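Local coordinates for DNA mismatch repair protein MutS (Thermus aquaticus, PDB 1EWQ) that recognises mismatched or heteroduplex DNA in mismatch repair and has a weak ATPase activity, at residues 582-587 against 713-718; 566-571 against 725-730; 720-725 against 739-744; 696-701 against 731-736; 578-583 against 691-696. All coordinates share one frame; numbering follows the deposited sequence.

Interaction 1 (582-587 against 713-718). With SO4 (sulfate ion), chain E.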
# COMPACT_ATOMS: atom_id res chain seq x y z
N THR C 582 22.36 -26.79 21.30
CA THR C 582 22.47 -27.57 20.08
C THR C 582 21.14 -28.24 19.76
O THR C 582 20.19 -28.16 20.54
CB THR C 582 23.59 -28.64 20.22
OG1 THR C 582 23.53 -29.24 21.53
CG2 THR C 582 24.96 -28.01 20.03
N GLY C 583 21.06 -28.89 18.61
CA GLY C 583 19.83 -29.54 18.21
C GLY C 583 19.35 -28.97 16.89
O GLY C 583 19.84 -27.93 16.45
N PRO C 584 18.38 -29.62 16.24
CA PRO C 584 17.85 -29.16 14.95
C PRO C 584 16.97 -27.94 15.04
O PRO C 584 16.52 -27.56 16.12
CB PRO C 584 17.05 -30.36 14.48
CG PRO C 584 16.46 -30.85 15.76
CD PRO C 584 17.65 -30.81 16.70
N ASN C 585 16.75 -27.32 13.89
CA ASN C 585 15.88 -26.16 13.81
C ASN C 585 14.45 -26.71 13.83
O ASN C 585 14.24 -27.92 13.76
CB ASN C 585 16.15 -25.41 12.50
CG ASN C 585 17.54 -24.81 12.46
OD1 ASN C 585 17.85 -23.88 13.21
ND2 ASN C 585 18.39 -25.34 11.58
N MSE C 586 13.46 -25.83 13.93
CA MSE C 586 12.06 -26.24 13.97
C MSE C 586 11.70 -26.89 15.31
O MSE C 586 10.64 -27.48 15.45
CB MSE C 586 11.74 -27.22 12.83
CG MSE C 586 11.90 -26.63 11.44
SE MSE C 586 11.44 -27.91 10.04
CE MSE C 586 13.01 -29.00 10.16
N ALA C 587 12.59 -26.77 16.29
CA ALA C 587 12.34 -27.33 17.62
C ALA C 587 12.27 -26.22 18.66
O ALA C 587 12.47 -26.46 19.85
CB ALA C 587 13.42 -28.33 17.98
N VAL C 713 17.88 -29.32 22.08
CA VAL C 713 16.53 -29.74 21.78
C VAL C 713 16.73 -30.97 20.91
O VAL C 713 17.80 -31.15 20.32
CB VAL C 713 15.74 -28.65 21.02
CG1 VAL C 713 15.44 -27.49 21.97
CG2 VAL C 713 16.54 -28.17 19.83
N ALA C 714 15.72 -31.81 20.82
CA ALA C 714 15.85 -33.02 20.03
C ALA C 714 14.65 -33.29 19.15
O ALA C 714 13.55 -32.77 19.37
CB ALA C 714 16.10 -34.21 20.96
N ALA C 715 14.89 -34.10 18.12
CA ALA C 715 13.85 -34.52 17.21
C ALA C 715 13.69 -36.00 17.50
O ALA C 715 14.60 -36.63 18.05
CB ALA C 715 14.28 -34.30 15.77
N ARG C 716 12.54 -36.56 17.15
CA ARG C 716 12.28 -37.97 17.39
C ARG C 716 11.75 -38.63 16.13
O ARG C 716 10.76 -38.19 15.55
CB ARG C 716 11.26 -38.12 18.50
CG ARG C 716 11.77 -38.86 19.72
CD ARG C 716 11.88 -40.35 19.47
NE ARG C 716 12.15 -41.07 20.72
CZ ARG C 716 12.30 -42.39 20.80
NH1 ARG C 716 12.22 -43.15 19.71
NH2 ARG C 716 12.54 -42.96 21.98
N GLU C 717 12.42 -39.70 15.70
CA GLU C 717 12.02 -40.43 14.51
C GLU C 717 10.96 -41.43 14.98
O GLU C 717 11.29 -42.42 15.64
CB GLU C 717 13.24 -41.14 13.91
CG GLU C 717 14.47 -40.23 13.84
CD GLU C 717 15.74 -40.94 13.41
OE1 GLU C 717 15.81 -41.38 12.24
OE2 GLU C 717 16.68 -41.05 14.23
N GLU C 718 9.70 -41.17 14.66
CA GLU C 718 8.62 -42.06 15.08
C GLU C 718 7.79 -42.65 13.94
O GLU C 718 8.31 -42.94 12.86
CB GLU C 718 7.68 -41.31 16.05
CG GLU C 718 8.39 -40.56 17.15
CD GLU C 718 7.43 -39.79 18.05
OE1 GLU C 718 6.49 -39.16 17.51
OE2 GLU C 718 7.62 -39.80 19.28
S SO4 E . 14.79 -22.42 15.13
O1 SO4 E . 15.27 -21.16 14.51
O2 SO4 E . 13.93 -23.13 14.16
O3 SO4 E . 15.93 -23.28 15.48
O4 SO4 E . 14.00 -22.14 16.34
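Val713 turns CG1 anti to its own carbonyl carbon (chi1 -71°), and this rotation lays CG2 against the methyl of Ala587, with Val713 CG2 to Ala587 CB at 3.6 Å. Val713 CG2 also lies 3.7 Å from Thr582 O, so one branch of the valine fills the angle between the start and the end of the loop. The backbones meet once by hydrogen bond: Val713 N donates to Thr582 O at 3.0 Å, with 151° at the hydrogen. One residue on, Gly583 CA passes Val713 O at 3.3 Å in a CA-H...O contact. A beta carbon at Gly583 would run into that same oxygen, and the phi of Gly583, 122°, would also press it against the preceding carbonyl. Pro584 then runs along the strand, its CG reaching Ala715 CB at 4.1 Å. Farther along the loop, Met586 N points almost straight at sulfate oxygen O2, 2.8 Å from it, and Ser590 OG binds the same ion. A loop that leaves a parallel strand, gives a backbone amide to an anion and leads into helix 589-603 is consistent with the P-loop (Walker A) of the predicted ATP site; the sulfate probably occupies a phosphate position.

Interaction 2 (566-571 against 725-730); sequences EFVPND and YHQVLP
Asn570 uses both ends of its side-chain amide on the backbone of 725-730, the edge strand of the sheet in the ATPase domain. The asparagine itself begins strand 570-574, which belongs to a separate four-stranded sheet and pairs there through its backbone with Gly556, so its side chain bridges the two sheets. On the donor side, Asn570 ND2 gives a hydrogen to His726 O at 2.9 Å; the acceptor lies in the plane of the amide, only 9° out of it, and the bond is nearly straight at 162°. On the acceptor side, Val728 N donates to Asn570 OD1 at 2.7 Å, arriving from above the carbonyl plane and not along a lone pair. One donor and one acceptor two residues apart on the strand thus take the two ends of one amide, which fixes its rotation and identifies its oxygen and nitrogen. Asn570 OD1 has a second donor in a water 2.7 Å away. That water also accepts from Asp571 N and gives a weak bond to Val728 O. The aliphatic backing comes from Val728, whose CG2 lies 3.6 Å from Asn570 CG, while Phe592 of helix 589-603 packs on both residues. Nearer the loop, Val568 and Gln727 cross at about a right angle. Gln727 is bent at chi2 (73°), which folds its amide back over the valine, and its NE2 comes to rest 3.4 Å from Val568 CG1.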
# COMPACT_ATOMS: atom_id res chain seq x y z
N GLU C 566 -0.46 -23.30 21.05
CA GLU C 566 -0.17 -24.01 22.30
C GLU C 566 1.34 -23.93 22.47
O GLU C 566 2.10 -24.36 21.60
CB GLU C 566 -0.59 -25.48 22.24
CG GLU C 566 -2.07 -25.73 22.45
CD GLU C 566 -2.90 -25.12 21.35
OE1 GLU C 566 -2.64 -25.43 20.16
OE2 GLU C 566 -3.82 -24.33 21.66
N PHE C 567 1.77 -23.37 23.59
CA PHE C 567 3.18 -23.22 23.84
C PHE C 567 3.69 -24.21 24.87
O PHE C 567 2.99 -24.53 25.83
CB PHE C 567 3.47 -21.80 24.31
CG PHE C 567 4.91 -21.40 24.20
CD1 PHE C 567 5.40 -20.87 23.01
CD2 PHE C 567 5.79 -21.60 25.26
CE1 PHE C 567 6.73 -20.53 22.89
CE2 PHE C 567 7.12 -21.26 25.14
CZ PHE C 567 7.60 -20.73 23.95
N VAL C 568 4.91 -24.69 24.65
CA VAL C 568 5.53 -25.61 25.59
C VAL C 568 6.49 -24.80 26.46
O VAL C 568 7.50 -24.30 25.98
CB VAL C 568 6.33 -26.70 24.85
CG1 VAL C 568 7.06 -27.57 25.86
CG2 VAL C 568 5.39 -27.56 24.01
N PRO C 569 6.16 -24.65 27.75
CA PRO C 569 7.02 -23.88 28.66
C PRO C 569 8.41 -24.51 28.81
O PRO C 569 8.59 -25.70 28.54
CB PRO C 569 6.23 -23.90 29.98
CG PRO C 569 4.80 -24.04 29.52
CD PRO C 569 4.94 -25.09 28.44
N ASN C 570 9.39 -23.71 29.22
CA ASN C 570 10.75 -24.21 29.40
C ASN C 570 11.47 -23.50 30.52
O ASN C 570 11.17 -22.35 30.83
CB ASN C 570 11.56 -24.06 28.11
CG ASN C 570 11.46 -25.28 27.23
OD1 ASN C 570 11.87 -26.37 27.63
ND2 ASN C 570 10.93 -25.10 26.03
N ASP C 571 12.42 -24.19 31.12
CA ASP C 571 13.19 -23.63 32.21
C ASP C 571 14.51 -23.10 31.67
O ASP C 571 14.87 -23.34 30.51
CB ASP C 571 13.51 -24.69 33.27
CG ASP C 571 12.27 -25.39 33.80
OD1 ASP C 571 11.18 -24.81 33.73
OD2 ASP C 571 12.41 -26.52 34.32
N TYR C 725 10.54 -31.99 19.15
CA TYR C 725 10.13 -31.70 20.51
C TYR C 725 10.71 -30.36 20.97
O TYR C 725 11.93 -30.14 20.93
CB TYR C 725 10.59 -32.82 21.46
CG TYR C 725 9.80 -34.09 21.32
CD1 TYR C 725 10.09 -35.01 20.30
CD2 TYR C 725 8.71 -34.35 22.15
CE1 TYR C 725 9.29 -36.15 20.12
CE2 TYR C 725 7.92 -35.48 21.98
CZ TYR C 725 8.21 -36.38 20.96
OH TYR C 725 7.39 -37.47 20.77
N HIS C 726 9.83 -29.47 21.42
CA HIS C 726 10.24 -28.15 21.87
C HIS C 726 10.73 -28.08 23.31
O HIS C 726 10.95 -26.99 23.83
CB HIS C 726 9.10 -27.16 21.66
CG HIS C 726 8.81 -26.87 20.22
ND1 HIS C 726 8.76 -25.59 19.71
CD2 HIS C 726 8.55 -27.70 19.18
CE1 HIS C 726 8.49 -25.64 18.42
NE2 HIS C 726 8.36 -26.91 18.07
N GLN C 727 10.89 -29.23 23.95
CA GLN C 727 11.38 -29.23 25.32
C GLN C 727 12.88 -28.95 25.29
O GLN C 727 13.63 -29.58 24.54
CB GLN C 727 11.15 -30.59 26.01
CG GLN C 727 9.69 -30.93 26.39
CD GLN C 727 8.81 -31.27 25.20
OE1 GLN C 727 9.27 -31.84 24.21
NE2 GLN C 727 7.53 -30.92 25.29
N VAL C 728 13.33 -27.99 26.09
CA VAL C 728 14.75 -27.69 26.14
C VAL C 728 15.35 -28.67 27.15
O VAL C 728 14.97 -28.68 28.33
CB VAL C 728 15.01 -26.23 26.55
CG1 VAL C 728 16.49 -26.02 26.81
CG2 VAL C 728 14.54 -25.31 25.43
N LEU C 729 16.27 -29.50 26.67
CA LEU C 729 16.90 -30.54 27.47
C LEU C 729 18.31 -30.23 27.96
O LEU C 729 19.03 -29.44 27.36
CB LEU C 729 16.93 -31.84 26.66
CG LEU C 729 15.63 -32.27 25.96
CD1 LEU C 729 15.91 -33.42 25.00
CD2 LEU C 729 14.58 -32.67 27.00
N PRO C 730 18.73 -30.87 29.06
CA PRO C 730 20.07 -30.65 29.60
C PRO C 730 21.13 -31.33 28.74
O PRO C 730 20.84 -32.29 28.04
CB PRO C 730 19.98 -31.25 30.99
CG PRO C 730 19.02 -32.37 30.80
CD PRO C 730 17.95 -31.74 29.95
O HOH W 1 12.68 -26.83 30.20

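Interaction 3 (720-725 against 739-744); sequences GGLVFY and VEVAAM
Leu722 carries most of this contact, reaching from the chain just ahead of strand 723-730 onto helix 738-744. Its CD1 lies over the first turn, 3.7 Å from Glu740 CB and 3.9 Å from Val741 CG2. Its CB is met from the other direction by the selenomethionine Met744, with SE at 3.6 Å from Leu722 CB and the CE methyl packed a little tighter than usual van der Waals contact. Phe724 comes in beside it: Val741 CG2 approaches the edge of the ring near its plane, 4.0 Å from Phe724 CZ. Met744 SE stands 5.3 Å from the centroid of the Phe724 ring, obliquely placed, in a Met-aromatic contact. Met744 carries CG anti to its backbone N (chi1 175°) and stays extended through chi2, which stretches SE far enough from the helix to reach both Leu722 and Phe724.

In the next shell, Ala715 of strand 708-716 packs on Leu722 and Phe724, and Met586 of the phosphate-binding loop touches the Phe724 ring. Glu740 OE2 forms a salt bridge with Arg756 of helix 749-762, and Val739 N bonds to Asp672 of the second subunit. The side-chain pairs between the segments are apolar, so the packing of the helix on the strand and the residue before it probably rests mainly on dispersion and shape, with the polarisable selenium standing where methionine would have sulfur.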
# COMPACT_ATOMS: atom_id res chain seq x y z
N GLY C 720 5.54 -41.17 12.25
CA GLY C 720 5.30 -40.21 11.18
C GLY C 720 6.53 -40.03 10.29
O GLY C 720 6.41 -39.88 9.07
N GLY C 721 7.70 -40.04 10.92
CA GLY C 721 8.95 -39.87 10.20
C GLY C 721 9.95 -39.12 11.05
O GLY C 721 11.08 -39.58 11.26
N LEU C 722 9.53 -37.95 11.54
CA LEU C 722 10.35 -37.10 12.38
C LEU C 722 9.45 -36.14 13.17
O LEU C 722 8.69 -35.36 12.59
CB LEU C 722 11.33 -36.29 11.54
CG LEU C 722 12.83 -36.55 11.74
CD1 LEU C 722 13.63 -35.47 11.04
CD2 LEU C 722 13.15 -36.55 13.23
N VAL C 723 9.55 -36.18 14.49
CA VAL C 723 8.73 -35.31 15.32
C VAL C 723 9.62 -34.41 16.18
O VAL C 723 10.39 -34.89 17.01
CB VAL C 723 7.80 -36.14 16.23
CG1 VAL C 723 6.94 -35.22 17.09
CG2 VAL C 723 6.91 -37.05 15.38
N PHE C 724 9.51 -33.09 15.98
CA PHE C 724 10.32 -32.14 16.74
C PHE C 724 9.73 -31.81 18.11
O PHE C 724 8.58 -31.40 18.23
CB PHE C 724 10.50 -30.84 15.94
CG PHE C 724 11.19 -31.04 14.63
CD1 PHE C 724 10.46 -31.28 13.47
CD2 PHE C 724 12.58 -31.04 14.55
CE1 PHE C 724 11.10 -31.54 12.26
CE2 PHE C 724 13.23 -31.29 13.35
CZ PHE C 724 12.50 -31.54 12.20
N TYR C 725 10.54 -31.99 19.15
CA TYR C 725 10.13 -31.70 20.51
C TYR C 725 10.71 -30.36 20.97
O TYR C 725 11.93 -30.14 20.93
CB TYR C 725 10.59 -32.82 21.46
CG TYR C 725 9.80 -34.09 21.32
CD1 TYR C 725 10.09 -35.01 20.30
CD2 TYR C 725 8.71 -34.35 22.15
CE1 TYR C 725 9.29 -36.15 20.12
CE2 TYR C 725 7.92 -35.48 21.98
CZ TYR C 725 8.21 -36.38 20.96
OH TYR C 725 7.39 -37.47 20.77
N VAL C 739 20.61 -35.20 8.26
CA VAL C 739 20.29 -36.20 7.25
C VAL C 739 18.83 -36.66 7.38
O VAL C 739 18.15 -36.84 6.38
CB VAL C 739 21.25 -37.42 7.35
CG1 VAL C 739 20.89 -38.46 6.32
CG2 VAL C 739 22.69 -36.95 7.13
N GLU C 740 18.36 -36.83 8.62
CA GLU C 740 16.98 -37.24 8.86
C GLU C 740 16.02 -36.18 8.33
O GLU C 740 15.04 -36.49 7.65
CB GLU C 740 16.74 -37.42 10.37
CG GLU C 740 17.10 -38.81 10.90
CD GLU C 740 18.53 -39.21 10.57
OE1 GLU C 740 19.46 -38.60 11.13
OE2 GLU C 740 18.71 -40.14 9.74
N VAL C 741 16.32 -34.91 8.63
CA VAL C 741 15.49 -33.81 8.16
C VAL C 741 15.49 -33.82 6.63
O VAL C 741 14.45 -33.59 6.01
CB VAL C 741 16.01 -32.46 8.70
CG1 VAL C 741 15.21 -31.31 8.09
CG2 VAL C 741 15.91 -32.44 10.22
N ALA C 742 16.65 -34.10 6.05
CA ALA C 742 16.78 -34.17 4.59
C ALA C 742 15.85 -35.27 4.09
O ALA C 742 15.09 -35.07 3.13
CB ALA C 742 18.23 -34.48 4.19
N ALA C 743 15.91 -36.44 4.72
CA ALA C 743 15.05 -37.54 4.31
C ALA C 743 13.60 -37.11 4.45
O ALA C 743 12.76 -37.46 3.62
CB ALA C 743 15.32 -38.78 5.16
N MSE C 744 13.30 -36.34 5.50
CA MSE C 744 11.93 -35.87 5.70
C MSE C 744 11.53 -34.90 4.60
O MSE C 744 10.36 -34.83 4.21
CB MSE C 744 11.79 -35.20 7.06
CG MSE C 744 10.42 -34.57 7.30
SE MSE C 744 10.21 -33.85 9.11
CE MSE C 744 8.72 -34.96 9.64

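Interaction 4 (696-701 against 731-736). With SO4 (sulfate ion), chain F.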
# COMPACT_ATOMS: atom_id res chain seq x y z
N HIS C 696 24.65 -25.37 15.59
CA HIS C 696 24.64 -26.77 15.17
C HIS C 696 26.03 -27.35 15.40
O HIS C 696 26.22 -28.55 15.33
CB HIS C 696 24.31 -26.89 13.68
CG HIS C 696 22.90 -26.52 13.35
ND1 HIS C 696 21.82 -27.17 13.90
CD2 HIS C 696 22.40 -25.54 12.56
CE1 HIS C 696 20.71 -26.60 13.47
NE2 HIS C 696 21.03 -25.61 12.66
N TYR C 697 27.00 -26.48 15.65
CA TYR C 697 28.37 -26.93 15.87
C TYR C 697 28.55 -27.76 17.13
O TYR C 697 28.57 -27.23 18.25
CB TYR C 697 29.31 -25.72 15.93
CG TYR C 697 29.45 -24.99 14.61
CD1 TYR C 697 29.75 -23.63 14.58
CD2 TYR C 697 29.36 -25.67 13.39
CE1 TYR C 697 29.96 -22.97 13.38
CE2 TYR C 697 29.58 -25.02 12.18
CZ TYR C 697 29.87 -23.67 12.18
OH TYR C 697 30.10 -23.00 11.00
N PHE C 698 28.67 -29.07 16.96
CA PHE C 698 28.89 -29.94 18.12
C PHE C 698 30.28 -29.59 18.65
O PHE C 698 30.56 -29.73 19.83
CB PHE C 698 28.88 -31.43 17.73
CG PHE C 698 27.50 -31.99 17.49
CD1 PHE C 698 26.86 -31.84 16.26
CD2 PHE C 698 26.85 -32.70 18.50
CE1 PHE C 698 25.60 -32.38 16.03
CE2 PHE C 698 25.58 -33.25 18.28
CZ PHE C 698 24.96 -33.09 17.04
N GLU C 699 31.14 -29.13 17.75
CA GLU C 699 32.49 -28.77 18.13
C GLU C 699 32.51 -27.73 19.26
O GLU C 699 33.37 -27.79 20.13
CB GLU C 699 33.29 -28.28 16.90
CG GLU C 699 32.47 -27.63 15.81
CD GLU C 699 31.76 -28.64 14.91
OE1 GLU C 699 32.38 -29.13 13.92
OE2 GLU C 699 30.59 -28.95 15.20
N LEU C 700 31.55 -26.81 19.27
CA LEU C 700 31.49 -25.79 20.32
C LEU C 700 31.09 -26.37 21.68
O LEU C 700 31.45 -25.81 22.72
CB LEU C 700 30.51 -24.68 19.95
CG LEU C 700 30.87 -23.79 18.74
CD1 LEU C 700 29.82 -22.68 18.58
CD2 LEU C 700 32.23 -23.18 18.96
N THR C 701 30.36 -27.48 21.67
CA THR C 701 29.91 -28.10 22.92
C THR C 701 31.01 -28.65 23.83
O THR C 701 30.79 -28.86 25.02
CB THR C 701 28.93 -29.26 22.66
OG1 THR C 701 29.64 -30.37 22.11
CG2 THR C 701 27.84 -28.82 21.68
N GLY C 731 22.35 -30.81 28.81
CA GLY C 731 23.45 -31.38 28.05
C GLY C 731 23.39 -31.10 26.57
O GLY C 731 22.41 -30.53 26.09
N PRO C 732 24.43 -31.49 25.82
CA PRO C 732 24.53 -31.29 24.37
C PRO C 732 23.71 -32.32 23.61
O PRO C 732 23.23 -33.30 24.19
CB PRO C 732 26.02 -31.47 24.12
CG PRO C 732 26.37 -32.55 25.09
CD PRO C 732 25.68 -32.06 26.35
N ALA C 733 23.52 -32.10 22.31
CA ALA C 733 22.77 -33.04 21.50
C ALA C 733 23.67 -34.26 21.45
O ALA C 733 24.89 -34.14 21.55
CB ALA C 733 22.55 -32.48 20.11
N SER C 734 23.09 -35.44 21.32
CA SER C 734 23.90 -36.65 21.26
C SER C 734 23.92 -37.19 19.84
O SER C 734 24.71 -38.06 19.50
CB SER C 734 23.34 -37.71 22.22
OG SER C 734 21.99 -37.99 21.92
N LYS C 735 23.05 -36.63 19.00
CA LYS C 735 22.95 -37.04 17.62
C LYS C 735 22.58 -35.83 16.76
O LYS C 735 21.99 -34.87 17.26
CB LYS C 735 21.87 -38.11 17.48
CG LYS C 735 22.04 -39.27 18.45
CD LYS C 735 20.88 -40.25 18.38
CE LYS C 735 21.16 -41.48 19.25
NZ LYS C 735 20.15 -42.56 19.04
N SER C 736 22.93 -35.88 15.48
CA SER C 736 22.60 -34.82 14.53
C SER C 736 21.36 -35.31 13.80
O SER C 736 21.16 -36.52 13.68
CB SER C 736 23.73 -34.65 13.54
OG SER C 736 24.01 -35.89 12.92
S SO4 F . 21.51 -30.90 13.51
O1 SO4 F . 22.51 -31.78 12.87
O2 SO4 F . 20.47 -31.72 14.17
O3 SO4 F . 22.19 -30.07 14.51
O4 SO4 F . 20.89 -30.05 12.48
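Phe698 thrusts the far edge of its ring into the bend of 731-736, so that the carbonyls of Ala733 and Lys735 meet the ring at its edge. Both oxygens lie in the ring plane: Ala733 O at 3.5 Å from Phe698 CE2 and Lys735 O at 3.5 Å from Phe698 CZ. Each therefore looks at the weakly positive C-H rim. The Ala733 methyl is 3.6 Å from Phe698 CE2, and Ser736 CB stands 3.9 Å from Phe698 CE1, which closes the bend around the ring's end. The short, weakly bonded helical turn at about 698-701 and this loop, which follows the edge strand of the ATPase sheet, are thus tied together by the ring beside the subunit interface. In ABC-type ATPases such as MutS the nucleotide sites are composite, and the sulfate near Ser736 fits that: its donors include His696 ND1, Tyr737 N and Thr668 and Ser669 of the second subunit. Replacing Phe698 by an alanine would probably open a gap inside the bend and deprive both carbonyls of the ring edge they face. At the other end of the helical turn Thr701 and Pro732 cross at about a right angle, with Thr701 CB 3.9 Å from Pro732 CB. Thr701 OG1 sits between the backbone N and the carbonyl carbon (chi1 72°), from where it donates to Phe698 O in the carbonyl plane, on a lone pair, while Thr701 N bonds the same oxygen.

Interaction 5 (578-583 against 691-696); sequences LVLITG and TLFATH. With SO4 (sulfate ion), chain F.
His696 stands beside Gly583 where two parallel strands, 578-582 and 691-694, run out toward the predicted ATP-binding loop. Its CB lies 3.9 Å from sulfate O3. With CG beside the backbone N (chi1 -68°), the ring is directed at the ion: His696 ND1 donates to sulfate O3 at 3.0 Å, at the ring edge, the bond bent to 140°. His696 CE1 comes within 3.4 Å of Gly583 O, and NE2 at the tip points toward Asn585, a pairing that stays doubtful. A water donates to O3 and accepts from Gly583 N at 3.0 Å. With an alanine in place of His696 the sulfate would probably lose its imidazole donor, and the CE1 contact with Gly583 O would go too. Behind the histidine the strands, 4.6 Å apart at closest and inclined by 21°, share four backbone bonds, from Val579 N to Thr691 O at 2.7 Å through to Thr695 N to Ile581 O at 3.1 Å. Side chains pair by face: Val579 alongside Leu692, and Leu580 CD2 on Phe693 CB at 3.8 Å on the other. The chemistry passes from this largely apolar ladder to an anion-binding end near the predicted ATP site, where the sulfate also meets the second subunit.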
# COMPACT_ATOMS: atom_id res chain seq x y z
N LEU C 578 28.07 -19.02 29.41
CA LEU C 578 28.02 -19.16 27.96
C LEU C 578 27.16 -20.40 27.77
O LEU C 578 27.63 -21.52 27.98
CB LEU C 578 29.42 -19.41 27.39
CG LEU C 578 29.66 -19.35 25.88
CD1 LEU C 578 30.65 -20.44 25.53
CD2 LEU C 578 28.40 -19.53 25.09
N VAL C 579 25.91 -20.22 27.38
CA VAL C 579 24.98 -21.33 27.21
C VAL C 579 24.80 -21.72 25.76
O VAL C 579 24.18 -20.99 24.99
CB VAL C 579 23.59 -20.98 27.80
CG1 VAL C 579 22.61 -22.10 27.54
CG2 VAL C 579 23.71 -20.71 29.29
N LEU C 580 25.33 -22.87 25.37
CA LEU C 580 25.20 -23.33 24.00
C LEU C 580 23.97 -24.21 23.91
O LEU C 580 23.73 -25.03 24.81
CB LEU C 580 26.42 -24.14 23.58
CG LEU C 580 27.77 -23.43 23.59
CD1 LEU C 580 28.86 -24.47 23.44
CD2 LEU C 580 27.84 -22.39 22.47
N ILE C 581 23.19 -24.02 22.85
CA ILE C 581 21.99 -24.81 22.64
C ILE C 581 22.07 -25.49 21.28
O ILE C 581 21.87 -24.86 20.24
CB ILE C 581 20.72 -23.93 22.68
CG1 ILE C 581 20.67 -23.18 24.01
CG2 ILE C 581 19.49 -24.78 22.49
CD1 ILE C 581 19.52 -22.22 24.14
N THR C 582 22.36 -26.79 21.30
CA THR C 582 22.47 -27.57 20.08
C THR C 582 21.14 -28.24 19.76
O THR C 582 20.19 -28.16 20.54
CB THR C 582 23.59 -28.64 20.22
OG1 THR C 582 23.53 -29.24 21.53
CG2 THR C 582 24.96 -28.01 20.03
N GLY C 583 21.06 -28.89 18.61
CA GLY C 583 19.83 -29.54 18.21
C GLY C 583 19.35 -28.97 16.89
O GLY C 583 19.84 -27.93 16.45
N THR C 691 25.13 -15.29 27.92
CA THR C 691 24.98 -15.60 26.51
C THR C 691 24.25 -16.90 26.19
O THR C 691 24.56 -17.96 26.73
CB THR C 691 26.39 -15.64 25.84
OG1 THR C 691 27.08 -14.41 26.05
CG2 THR C 691 26.25 -15.89 24.36
N LEU C 692 23.25 -16.80 25.31
CA LEU C 692 22.52 -17.97 24.82
C LEU C 692 22.97 -18.06 23.37
O LEU C 692 22.76 -17.13 22.58
CB LEU C 692 21.00 -17.78 24.89
CG LEU C 692 20.29 -17.80 26.25
CD1 LEU C 692 18.80 -17.59 26.03
CD2 LEU C 692 20.54 -19.13 26.95
N PHE C 693 23.60 -19.16 23.01
CA PHE C 693 24.13 -19.34 21.67
C PHE C 693 23.58 -20.60 21.03
O PHE C 693 24.04 -21.70 21.33
CB PHE C 693 25.66 -19.41 21.75
CG PHE C 693 26.37 -19.41 20.42
CD1 PHE C 693 27.75 -19.17 20.37
CD2 PHE C 693 25.69 -19.65 19.23
CE1 PHE C 693 28.43 -19.17 19.15
CE2 PHE C 693 26.36 -19.65 18.00
CZ PHE C 693 27.74 -19.41 17.97
N ALA C 694 22.57 -20.43 20.17
CA ALA C 694 21.96 -21.54 19.44
C ALA C 694 22.87 -21.85 18.27
O ALA C 694 23.20 -20.95 17.48
CB ALA C 694 20.58 -21.14 18.94
N THR C 695 23.27 -23.10 18.13
CA THR C 695 24.18 -23.49 17.04
C THR C 695 24.05 -24.96 16.70
O THR C 695 23.41 -25.72 17.43
CB THR C 695 25.65 -23.19 17.44
OG1 THR C 695 26.53 -23.53 16.35
CG2 THR C 695 26.04 -24.00 18.66
N HIS C 696 24.65 -25.37 15.59
CA HIS C 696 24.64 -26.77 15.17
C HIS C 696 26.03 -27.35 15.40
O HIS C 696 26.22 -28.55 15.33
CB HIS C 696 24.31 -26.89 13.68
CG HIS C 696 22.90 -26.52 13.35
ND1 HIS C 696 21.82 -27.17 13.90
CD2 HIS C 696 22.40 -25.54 12.56
CE1 HIS C 696 20.71 -26.60 13.47
NE2 HIS C 696 21.03 -25.61 12.66
S SO4 F . 21.51 -30.90 13.51
O1 SO4 F . 22.51 -31.78 12.87
O2 SO4 F . 20.47 -31.72 14.17
O3 SO4 F . 22.19 -30.07 14.51
O4 SO4 F . 20.89 -30.05 12.48
O HOH W 2 23.36 -29.54 16.82

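Four contacts lie wholly in the ATPase domain, and interaction 2 joins its sheet to strand 570-574; their nearest atoms are about 48 to 59 Å from the bound DNA. The sheet runs 690-694, 578-582, 708-716, 723-730 on this side. Interaction 5 joins the first two strands; interaction 1 joins the end of strand 578-582 and the loop after it to strand 708-716, their centres 14 Å apart. Interactions 2 and 3 both use strand 723-730, with centres 18 Å apart; the centres of interactions 4 and 5, which share His696 and a sulfate, are 9 Å apart. Along the chain, interactions 1 and 5 nest within interaction 2. All but interaction 2 reach the second subunit, consistent with a nucleotide site completed across the dimer.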